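Local structure of Glyco_hydro_cc domain-containing protein (Cryptococcus neoformans, 6UBC) at residues Val381-Asp385 against Gln386-Asn390; Gln434-Leu437 against Thr438-Gln442; Ala291-Trp294 against Asp295-Ala299; Asp395-Ala398 against Leu399-Asp403. The protein binds oligosaccharides and belongs to glycoside hydrolase family 128 (subgroup VII), a family known for cleavage of beta-1,3-glucans. One frame throughout, in Å; residues are numbered along the deposited sequence.

Contact 1: Val381-Asp385 against Gln386-Asn390; sequences VPCTD and QSEIN
I389 presses its longer branch against the turn that opens helix 386-402, and this is the close-packed side of the contact. Its CG1 lies 3.9 Å from C383 CB, while CD1 rests 3.5 Å from the backbone O of C383. E420 and S432 also touch I389, and a disulfide to C373 ties C383 to strand 366-375. The outer side is polar. D385 stands at the N-cap, with CG anti to the backbone N (chi1 -175°), which brings the carboxylate alongside the first turn. There OD1 accepts from E388 N at 2.9 Å through its anti lone pair, in a fairly straight bond (160° at the hydrogen). The D385 backbone O takes up I389 N, also at 2.9 Å. The extended side chain of E388 reaches back along the loop, OE2 near C383 SG and OE1 toward T384. Water 1 bridges the two, donating to E388 OE1 at 2.7 Å and accepting from T384 N at 2.8 Å. In this N-cap a carboxylate oxygen accepts a first-turn N-H, and the positive end of the helix probably stabilises the ionised form of D385, an effect the nearby E388 carboxylate may partly offset.

Contact 2: Gln434-Leu437 against Thr438-Gln442; sequences QTYL and TAISQ
Y436 and I440, one helical turn apart, carry the main contact, the isoleucine slanting across one face of the phenol ring. The methyl CG2 does most of the touching. It sits 3.8 Å from the centroid of the Y436 ring and 19° off the normal, displaced toward the rim so that its closest ring atom is CE1 at 3.6 Å, a clear CH-pi contact. With CG1 set between the backbone N and the carbonyl carbon (chi1 65°), CG2 is turned to the ring, and CD1 reaches round to within 4.0 Å of Y436 CE2. The phenol is fixed at its far end, where OH bonds to the O of G205, and its ring also meets that of Y411.

L437 and S441 are arranged quite differently. The hydroxyl of S441 folds back on its own helix and donates to L437 O at 2.7 Å, while S441 N reaches the same oxygen at 3.0 Å from the opposite face of the carbonyl plane. One acceptor thus holds both the backbone and the side chain of S441, and L437 CD1 leans on the hydroxyl. On another flank T438 OG1 and the backbone O of Q434 share water 2, which donates to Q434 O at 2.9 Å and lies 2.7 Å from T438 OG1.

The buried flank of helix 431-441 faces strands 204-207 and 406-411, with A439 against N394 and V397 of helix 386-402. Such a C-terminal helix, lying over the first and last strands of the sheet, is characteristic of the closing segment of a (beta/alpha)8 barrel.

Contact 3: Ala291-Trp294 against Asp295-Ala299; sequences ASLW and DSTIA
The indole of W294 carries I298 on one face and D295 at its edge. I298 CG2 stands 4.0 Å from the centroid of the six-membered ring, only 8° off the normal, while CD1 of the same residue comes to 3.6 Å from W294 CE3. The isoleucine keeps CG1 beside its backbone N and CG2 anti to it, an arrangement that lets both branches bear on the benzo part. At the pyrrole end, D295 OD1 lies in the ring plane, 3.6 Å from W294 CD1, with the carboxylate turned 72° against the indole. F328 meets the tryptophan edge-to-face, and W294 NE1 donates to the O of T334. The carboxylate is likewise engaged there: OD1 accepts from T334 N and OD2 from S333 N, so the two neighbouring side chains grip one loop together.

This is the helix of a beta-alpha-beta unit: helix 287-298 connects the parallel, paired strands 268-270 and 307-309, and W294 and I298 both pack on L308 of the second strand.

Toward its C-terminal end the helix widens into a pi-type turn. W294 O accepts two backbone donors, I298 N at 3.0 Å and, one residue further on, A299 N at 2.8 Å in an almost perfectly straight bond (178°).

The outer surface is polar. S296 OG and T297 OG1 are 2.9 Å apart and hydrogen-bonded, with either able to donate, and water 3 joins the hydroxyls of S292 and S296. L293 reaches across to T297, its CD1 methyl 3.4 Å from T297 OG1.

Contact 4: Asp395-Ala398 against Leu399-Asp403; sequences DIVA and LFESD
F400 and I396 lie side by side on helix 386-402 of the (beta/alpha)8 barrel, pointing the same way from successive turns. The contact begins at F400 CB, which passes 3.5 Å from the backbone O of I396, the oxygen that also accepts the F400 N-H. CG, anti to the carbonyl carbon (chi1 -71°), comes still closer, 3.3 Å from that same I396 O. Further out the ring leaves the backbone and comes under the isoleucine: CE2 is 3.5 Å from I396 CG1, and CZ, at the far end, is 3.4 Å from I396 CD1. CG1 stands over the ring face, 3.8 Å from the centroid of F400 and 26° off its normal, displaced toward the rim. The ring is held between I396 and the strands, where it meets V368, V406 and the ring of Y409, while I396 touches F371.

Near the helix end, K203 NZ binds the carbonyl oxygens of F400 and E401. The E401 carboxylate has its own partner, OE2 bonding to Y409 OH; E401 CG, set beside its backbone N, lies 3.3 Å from V397 O, and the chain bends beyond it.

Along the chain the order is contact 3, contact 1, contact 4, contact 2. Contacts 1 and 4 share helix 386-402, the first at its start and the second near its end, with centres about 18 Å apart. Contact 2, on helix 431-441, touches both: T435 OG1 meets N390 OD1 of contact 1, and Y436 and I440 also pack on V397 of contact 4; the centres of contacts 2 and 4 are about 12 Å apart. Polar and apolar contacts thus bind these two helices along one side of the barrel. Contact 3, on helix 287-298, lies across the chain's centre, about 32 to 38 Å from the others between centres, so the four sample opposite flanks of one helical shell around the sheet.

Contact 1: Val381-Asp385 against Gln386-Asn390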
loop_
_atom_site.group_PDB
_atom_site.type_symbol
_atom_site.label_atom_id
_atom_site.label_comp_id
_atom_site.label_asym_id
_atom_site.label_seq_id
_atom_site.Cartn_x
_atom_site.Cartn_y
_atom_site.Cartn_z
ATOM N N VAL A 381 -0.066 17.631 8.361
ATOM C CA VAL A 381 1.139 17.905 9.168
ATOM C C VAL A 381 1.757 16.607 9.701
ATOM O O VAL A 381 1.327 16.071 10.741
ATOM C CB VAL A 381 0.776 18.853 10.319
ATOM C CG1 VAL A 381 2.028 19.221 11.103
ATOM C CG2 VAL A 381 0.018 20.091 9.823
ATOM N N PRO A 382 2.792 16.083 9.009
ATOM C CA PRO A 382 3.441 14.866 9.461
ATOM C C PRO A 382 3.932 15.036 10.890
ATOM O O PRO A 382 4.481 16.070 11.297
ATOM C CB PRO A 382 4.526 14.627 8.403
ATOM C CG PRO A 382 4.030 15.386 7.203
ATOM C CD PRO A 382 3.330 16.602 7.750
ATOM N N CYS A 383 3.777 13.965 11.666
ATOM C CA CYS A 383 4.242 13.931 13.069
ATOM C C CYS A 383 5.775 14.047 13.098
ATOM O O CYS A 383 6.404 13.422 12.289
ATOM C CB CYS A 383 3.923 12.622 13.768
ATOM S SG CYS A 383 2.149 12.217 13.692
ATOM N N THR A 384 6.318 14.813 14.030
ATOM C CA THR A 384 7.787 15.086 14.159
ATOM C C THR A 384 8.311 14.625 15.531
ATOM O O THR A 384 9.539 14.499 15.699
ATOM C CB THR A 384 8.085 16.579 13.930
ATOM O OG1 THR A 384 7.204 17.272 14.809
ATOM C CG2 THR A 384 7.854 17.055 12.493
ATOM N N ASP A 385 7.423 14.377 16.485
ATOM C CA ASP A 385 7.784 14.009 17.863
ATOM C C ASP A 385 8.073 12.504 17.904
ATOM O O ASP A 385 7.168 11.724 17.658
ATOM C CB ASP A 385 6.717 14.387 18.885
ATOM C CG ASP A 385 7.168 14.113 20.298
ATOM O OD1 ASP A 385 7.055 12.944 20.755
ATOM O OD2 ASP A 385 7.782 15.040 20.862
ATOM N N GLN A 386 9.303 12.140 18.183
ATOM C CA GLN A 386 9.718 10.713 18.113
ATOM C C GLN A 386 8.874 9.869 19.081
ATOM O O GLN A 386 8.522 8.738 18.713
ATOM C CB GLN A 386 11.206 10.537 18.443
ATOM C CG GLN A 386 11.700 9.107 18.266
ATOM C CD GLN A 386 11.595 8.660 16.828
ATOM O OE1 GLN A 386 12.126 9.326 15.942
ATOM N NE2 GLN A 386 10.892 7.552 16.575
ATOM N N SER A 387 8.629 10.382 20.292
ATOM C CA SER A 387 7.879 9.651 21.333
ATOM C C SER A 387 6.449 9.367 20.837
ATOM O O SER A 387 5.946 8.205 20.842
ATOM C CB SER A 387 7.890 10.473 22.576
ATOM O OG SER A 387 7.282 9.674 23.533
ATOM N N GLU A 388 5.808 10.374 20.261
ATOM C CA GLU A 388 4.449 10.176 19.703
ATOM C C GLU A 388 4.532 9.205 18.532
ATOM O O GLU A 388 3.591 8.385 18.397
ATOM C CB GLU A 388 3.933 11.543 19.208
ATOM C CG GLU A 388 2.577 11.539 18.520
ATOM C CD GLU A 388 2.180 12.852 17.803
ATOM O OE1 GLU A 388 3.057 13.760 17.695
ATOM O OE2 GLU A 388 0.991 12.982 17.339
ATOM N N ILE A 389 5.565 9.315 17.668
ATOM C CA ILE A 389 5.753 8.369 16.530
ATOM C C ILE A 389 5.849 6.938 17.022
ATOM O O ILE A 389 5.215 6.094 16.431
ATOM C CB ILE A 389 6.963 8.774 15.664
ATOM C CG1 ILE A 389 6.560 9.987 14.821
ATOM C CG2 ILE A 389 7.491 7.646 14.820
ATOM C CD1 ILE A 389 7.722 10.781 14.233
ATOM N N ASN A 390 6.673 6.692 18.024
ATOM C CA ASN A 390 6.865 5.329 18.571
ATOM C C ASN A 390 5.515 4.771 19.047
ATOM O O ASN A 390 5.206 3.612 18.750
ATOM C CB ASN A 390 7.888 5.294 19.694
ATOM C CG ASN A 390 9.291 5.561 19.240
ATOM O OD1 ASN A 390 9.644 5.378 18.059
ATOM N ND2 ASN A 390 10.095 6.018 20.170
HETATM O O HOH W 1 4.618 15.390 16.240
#

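Contact 2: Gln434-Leu437 against Thr438-Gln442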
loop_
_atom_site.group_PDB
_atom_site.type_symbol
_atom_site.label_atom_id
_atom_site.label_comp_id
_atom_site.label_asym_id
_atom_site.label_seq_id
_atom_site.Cartn_x
_atom_site.Cartn_y
_atom_site.Cartn_z
ATOM N N GLN A 434 13.405 0.825 13.845
ATOM C CA GLN A 434 13.539 -0.184 14.929
ATOM C C GLN A 434 12.221 -0.372 15.673
ATOM O O GLN A 434 11.943 -1.499 16.048
ATOM C CB GLN A 434 14.626 0.284 15.892
ATOM C CG GLN A 434 15.975 0.301 15.243
ATOM C CD GLN A 434 17.042 0.818 16.185
ATOM O OE1 GLN A 434 17.032 0.510 17.393
ATOM N NE2 GLN A 434 18.013 1.515 15.582
ATOM N N THR A 435 11.437 0.684 15.891
ATOM C CA THR A 435 10.154 0.538 16.609
ATOM C C THR A 435 9.255 -0.340 15.719
ATOM O O THR A 435 8.585 -1.234 16.238
ATOM C CB THR A 435 9.435 1.864 16.874
ATOM O OG1 THR A 435 10.284 2.643 17.726
ATOM C CG2 THR A 435 8.092 1.644 17.531
ATOM N N TYR A 436 9.233 -0.087 14.411
ATOM C CA TYR A 436 8.383 -0.929 13.543
ATOM C C TYR A 436 8.884 -2.383 13.619
ATOM O O TYR A 436 8.068 -3.305 13.763
ATOM C CB TYR A 436 8.448 -0.480 12.077
ATOM C CG TYR A 436 7.552 -1.254 11.144
ATOM C CD1 TYR A 436 6.180 -1.208 11.270
ATOM C CD2 TYR A 436 8.075 -1.883 10.019
ATOM C CE1 TYR A 436 5.360 -1.833 10.355
ATOM C CE2 TYR A 436 7.261 -2.542 9.110
ATOM C CZ TYR A 436 5.890 -2.522 9.276
ATOM O OH TYR A 436 5.043 -3.125 8.366
ATOM N N LEU A 437 10.193 -2.574 13.483
ATOM C CA LEU A 437 10.773 -3.952 13.458
ATOM C C LEU A 437 10.385 -4.659 14.763
ATOM O O LEU A 437 9.976 -5.833 14.709
ATOM C CB LEU A 437 12.267 -3.931 13.189
ATOM C CG LEU A 437 13.004 -5.298 13.248
ATOM C CD1 LEU A 437 12.360 -6.297 12.354
ATOM C CD2 LEU A 437 14.497 -5.150 12.957
ATOM N N THR A 438 10.569 -4.026 15.899
ATOM C CA THR A 438 10.254 -4.635 17.205
ATOM C C THR A 438 8.778 -4.965 17.301
ATOM O O THR A 438 8.459 -6.059 17.742
ATOM C CB THR A 438 10.671 -3.723 18.358
ATOM O OG1 THR A 438 12.084 -3.546 18.254
ATOM C CG2 THR A 438 10.313 -4.348 19.675
ATOM N N ALA A 439 7.915 -4.062 16.888
ATOM C CA ALA A 439 6.453 -4.281 16.936
ATOM C C ALA A 439 6.081 -5.475 16.041
ATOM O O ALA A 439 5.345 -6.366 16.514
ATOM C CB ALA A 439 5.729 -3.016 16.557
ATOM N N ILE A 440 6.558 -5.576 14.804
ATOM C CA ILE A 440 6.055 -6.643 13.920
ATOM C C ILE A 440 6.706 -7.954 14.396
ATOM O O ILE A 440 6.107 -8.983 14.204
ATOM C CB ILE A 440 6.333 -6.332 12.457
ATOM C CG1 ILE A 440 7.829 -6.294 12.106
ATOM C CG2 ILE A 440 5.661 -5.032 12.050
ATOM C CD1 ILE A 440 8.082 -6.152 10.629
ATOM N N SER A 441 7.846 -7.897 15.084
ATOM C CA SER A 441 8.596 -9.104 15.522
ATOM C C SER A 441 7.851 -9.800 16.673
ATOM O O SER A 441 8.097 -11.029 16.899
ATOM C CB SER A 441 10.059 -8.760 15.901
ATOM O OG SER A 441 10.771 -8.456 14.694
ATOM N N GLN A 442 6.943 -9.118 17.348
ATOM C CA GLN A 442 6.111 -9.760 18.390
ATOM C C GLN A 442 5.167 -10.789 17.753
ATOM O O GLN A 442 4.705 -11.682 18.472
ATOM C CB GLN A 442 5.185 -8.769 19.062
ATOM C CG GLN A 442 5.915 -7.661 19.773
ATOM C CD GLN A 442 4.881 -6.634 20.159
ATOM O OE1 GLN A 442 4.325 -5.858 19.331
ATOM N NE2 GLN A 442 4.569 -6.683 21.423
HETATM O O HOH W 2 13.910 -3.562 16.223
#

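Contact 3: Ala291-Trp294 against Asp295-Ala299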
loop_
_atom_site.group_PDB
_atom_site.type_symbol
_atom_site.label_atom_id
_atom_site.label_comp_id
_atom_site.label_asym_id
_atom_site.label_seq_id
_atom_site.Cartn_x
_atom_site.Cartn_y
_atom_site.Cartn_z
ATOM N N ALA A 291 -9.908 3.782 -15.166
ATOM C CA ALA A 291 -10.782 2.598 -15.302
ATOM C C ALA A 291 -10.342 1.804 -16.535
ATOM O O ALA A 291 -10.167 0.595 -16.441
ATOM C CB ALA A 291 -12.221 3.030 -15.392
ATOM N N SER A 292 -10.201 2.492 -17.674
ATOM C CA SER A 292 -9.791 1.873 -18.951
ATOM C C SER A 292 -8.411 1.208 -18.786
ATOM O O SER A 292 -8.269 0.063 -19.238
ATOM C CB SER A 292 -9.819 2.848 -20.098
ATOM O OG SER A 292 -9.431 2.099 -21.261
ATOM N N LEU A 293 -7.439 1.841 -18.109
ATOM C CA LEU A 293 -6.070 1.274 -17.947
ATOM C C LEU A 293 -6.124 0.033 -17.045
ATOM O O LEU A 293 -5.472 -0.955 -17.345
ATOM C CB LEU A 293 -5.147 2.351 -17.385
ATOM C CG LEU A 293 -3.696 1.928 -17.211
ATOM C CD1 LEU A 293 -3.129 1.469 -18.533
ATOM C CD2 LEU A 293 -2.872 3.118 -16.667
ATOM N N TRP A 294 -6.871 0.136 -15.940
ATOM C CA TRP A 294 -7.103 -0.980 -15.015
ATOM C C TRP A 294 -7.613 -2.187 -15.818
ATOM O O TRP A 294 -7.001 -3.263 -15.766
ATOM C CB TRP A 294 -8.098 -0.522 -13.945
ATOM C CG TRP A 294 -8.490 -1.663 -13.062
ATOM C CD1 TRP A 294 -9.506 -2.521 -13.316
ATOM C CD2 TRP A 294 -7.919 -2.061 -11.796
ATOM N NE1 TRP A 294 -9.593 -3.433 -12.304
ATOM C CE2 TRP A 294 -8.635 -3.188 -11.365
ATOM C CE3 TRP A 294 -6.893 -1.567 -10.965
ATOM C CZ2 TRP A 294 -8.352 -3.847 -10.174
ATOM C CZ3 TRP A 294 -6.593 -2.217 -9.789
ATOM C CH2 TRP A 294 -7.331 -3.343 -9.391
ATOM N N ASP A 295 -8.644 -1.977 -16.609
ATOM C CA ASP A 295 -9.320 -3.059 -17.336
ATOM C C ASP A 295 -8.392 -3.638 -18.408
ATOM O O ASP A 295 -8.314 -4.868 -18.487
ATOM C CB ASP A 295 -10.658 -2.634 -17.934
ATOM C CG ASP A 295 -11.767 -2.710 -16.888
ATOM O OD1 ASP A 295 -11.669 -3.593 -15.993
ATOM O OD2 ASP A 295 -12.659 -1.880 -16.962
ATOM N N SER A 296 -7.621 -2.808 -19.097
ATOM C CA SER A 296 -6.816 -3.267 -20.245
ATOM C C SER A 296 -5.506 -3.879 -19.811
ATOM O O SER A 296 -5.017 -4.739 -20.530
ATOM C CB SER A 296 -6.561 -2.145 -21.190
ATOM O OG SER A 296 -5.631 -1.224 -20.650
ATOM N N THR A 297 -4.909 -3.437 -18.715
ATOM C CA THR A 297 -3.476 -3.665 -18.387
ATOM C C THR A 297 -3.271 -4.421 -17.071
ATOM O O THR A 297 -2.405 -5.259 -17.031
ATOM C CB THR A 297 -2.753 -2.316 -18.430
ATOM O OG1 THR A 297 -2.977 -1.756 -19.717
ATOM C CG2 THR A 297 -1.261 -2.386 -18.223
ATOM N N ILE A 298 -4.107 -4.169 -16.039
ATOM C CA ILE A 298 -4.048 -4.869 -14.736
ATOM C C ILE A 298 -4.972 -6.100 -14.753
ATOM O O ILE A 298 -4.471 -7.245 -14.498
ATOM C CB ILE A 298 -4.404 -3.883 -13.605
ATOM C CG1 ILE A 298 -3.282 -2.855 -13.395
ATOM C CG2 ILE A 298 -4.653 -4.667 -12.331
ATOM C CD1 ILE A 298 -3.672 -1.698 -12.461
ATOM N N ALA A 299 -6.247 -5.905 -15.040
ATOM C CA ALA A 299 -7.288 -6.977 -14.983
ATOM C C ALA A 299 -6.903 -8.263 -15.722
ATOM O O ALA A 299 -7.191 -9.351 -15.209
ATOM C CB ALA A 299 -8.586 -6.447 -15.472
HETATM O O HOH W 3 -6.494 1.670 -21.431
#

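Contact 4: Asp395-Ala398 against Leu399-Asp403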
loop_
_atom_site.group_PDB
_atom_site.type_symbol
_atom_site.label_atom_id
_atom_site.label_comp_id
_atom_site.label_asym_id
_atom_site.label_seq_id
_atom_site.Cartn_x
_atom_site.Cartn_y
_atom_site.Cartn_z
ATOM N N ASP A 395 0.970 1.157 18.476
ATOM C CA ASP A 395 -0.496 1.121 18.510
ATOM C C ASP A 395 -1.042 0.580 17.194
ATOM O O ASP A 395 -1.996 -0.227 17.211
ATOM C CB ASP A 395 -1.120 2.476 18.809
ATOM C CG ASP A 395 -1.016 2.970 20.256
ATOM O OD1 ASP A 395 -0.639 2.185 21.114
ATOM O OD2 ASP A 395 -1.314 4.146 20.489
ATOM N N ILE A 396 -0.572 1.087 16.054
ATOM C CA ILE A 396 -1.198 0.762 14.760
ATOM C C ILE A 396 -0.857 -0.695 14.416
ATOM O O ILE A 396 -1.691 -1.411 13.797
ATOM C CB ILE A 396 -0.809 1.792 13.653
ATOM C CG1 ILE A 396 -1.908 1.786 12.583
ATOM C CG2 ILE A 396 0.576 1.556 13.063
ATOM C CD1 ILE A 396 -1.705 2.810 11.468
ATOM N N VAL A 397 0.344 -1.149 14.751
ATOM C CA VAL A 397 0.731 -2.559 14.452
ATOM C C VAL A 397 -0.166 -3.513 15.256
ATOM O O VAL A 397 -0.763 -4.435 14.628
ATOM C CB VAL A 397 2.224 -2.789 14.681
ATOM C CG1 VAL A 397 2.524 -4.299 14.735
ATOM C CG2 VAL A 397 3.073 -2.074 13.612
ATOM N N ALA A 398 -0.408 -3.221 16.533
ATOM C CA ALA A 398 -1.358 -3.988 17.370
ATOM C C ALA A 398 -2.785 -3.972 16.816
ATOM O O ALA A 398 -3.410 -5.075 16.737
ATOM C CB ALA A 398 -1.311 -3.496 18.775
ATOM N N LEU A 399 -3.282 -2.810 16.413
ATOM C CA LEU A 399 -4.594 -2.665 15.789
ATOM C C LEU A 399 -4.651 -3.536 14.543
ATOM O O LEU A 399 -5.638 -4.269 14.372
ATOM C CB LEU A 399 -4.820 -1.197 15.424
ATOM C CG LEU A 399 -6.230 -0.836 14.988
ATOM C CD1 LEU A 399 -6.449 0.647 15.148
ATOM C CD2 LEU A 399 -6.496 -1.188 13.528
ATOM N N PHE A 400 -3.719 -3.382 13.606
ATOM C CA PHE A 400 -3.793 -4.101 12.324
ATOM C C PHE A 400 -3.766 -5.623 12.588
ATOM O O PHE A 400 -4.558 -6.337 11.970
ATOM C CB PHE A 400 -2.647 -3.719 11.391
ATOM C CG PHE A 400 -2.703 -2.340 10.802
ATOM C CD1 PHE A 400 -3.883 -1.657 10.583
ATOM C CD2 PHE A 400 -1.529 -1.694 10.480
ATOM C CE1 PHE A 400 -3.888 -0.422 9.950
ATOM C CE2 PHE A 400 -1.531 -0.445 9.897
ATOM C CZ PHE A 400 -2.704 0.181 9.573
ATOM N N GLU A 401 -2.869 -6.078 13.452
ATOM C CA GLU A 401 -2.761 -7.541 13.702
ATOM C C GLU A 401 -4.114 -8.053 14.235
ATOM O O GLU A 401 -4.559 -9.158 13.876
ATOM C CB GLU A 401 -1.574 -7.812 14.627
ATOM C CG GLU A 401 -0.244 -7.627 13.953
ATOM C CD GLU A 401 0.083 -8.577 12.805
ATOM O OE1 GLU A 401 -0.634 -9.622 12.634
ATOM O OE2 GLU A 401 1.077 -8.295 12.059
ATOM N N SER A 402 -4.797 -7.269 15.048
ATOM C CA SER A 402 -6.018 -7.770 15.730
ATOM C C SER A 402 -7.242 -7.599 14.820
ATOM O O SER A 402 -8.289 -8.184 15.081
ATOM C CB SER A 402 -6.162 -7.121 17.070
ATOM O OG SER A 402 -6.579 -5.805 16.862
ATOM N N ASP A 403 -7.107 -6.844 13.729
ATOM C CA ASP A 403 -8.275 -6.474 12.907
ATOM C C ASP A 403 -8.380 -7.465 11.764
ATOM O O ASP A 403 -7.606 -7.387 10.776
ATOM C CB ASP A 403 -8.219 -5.023 12.436
ATOM C CG ASP A 403 -9.530 -4.521 11.854
ATOM O OD1 ASP A 403 -10.346 -5.355 11.370
ATOM O OD2 ASP A 403 -9.701 -3.269 11.862
#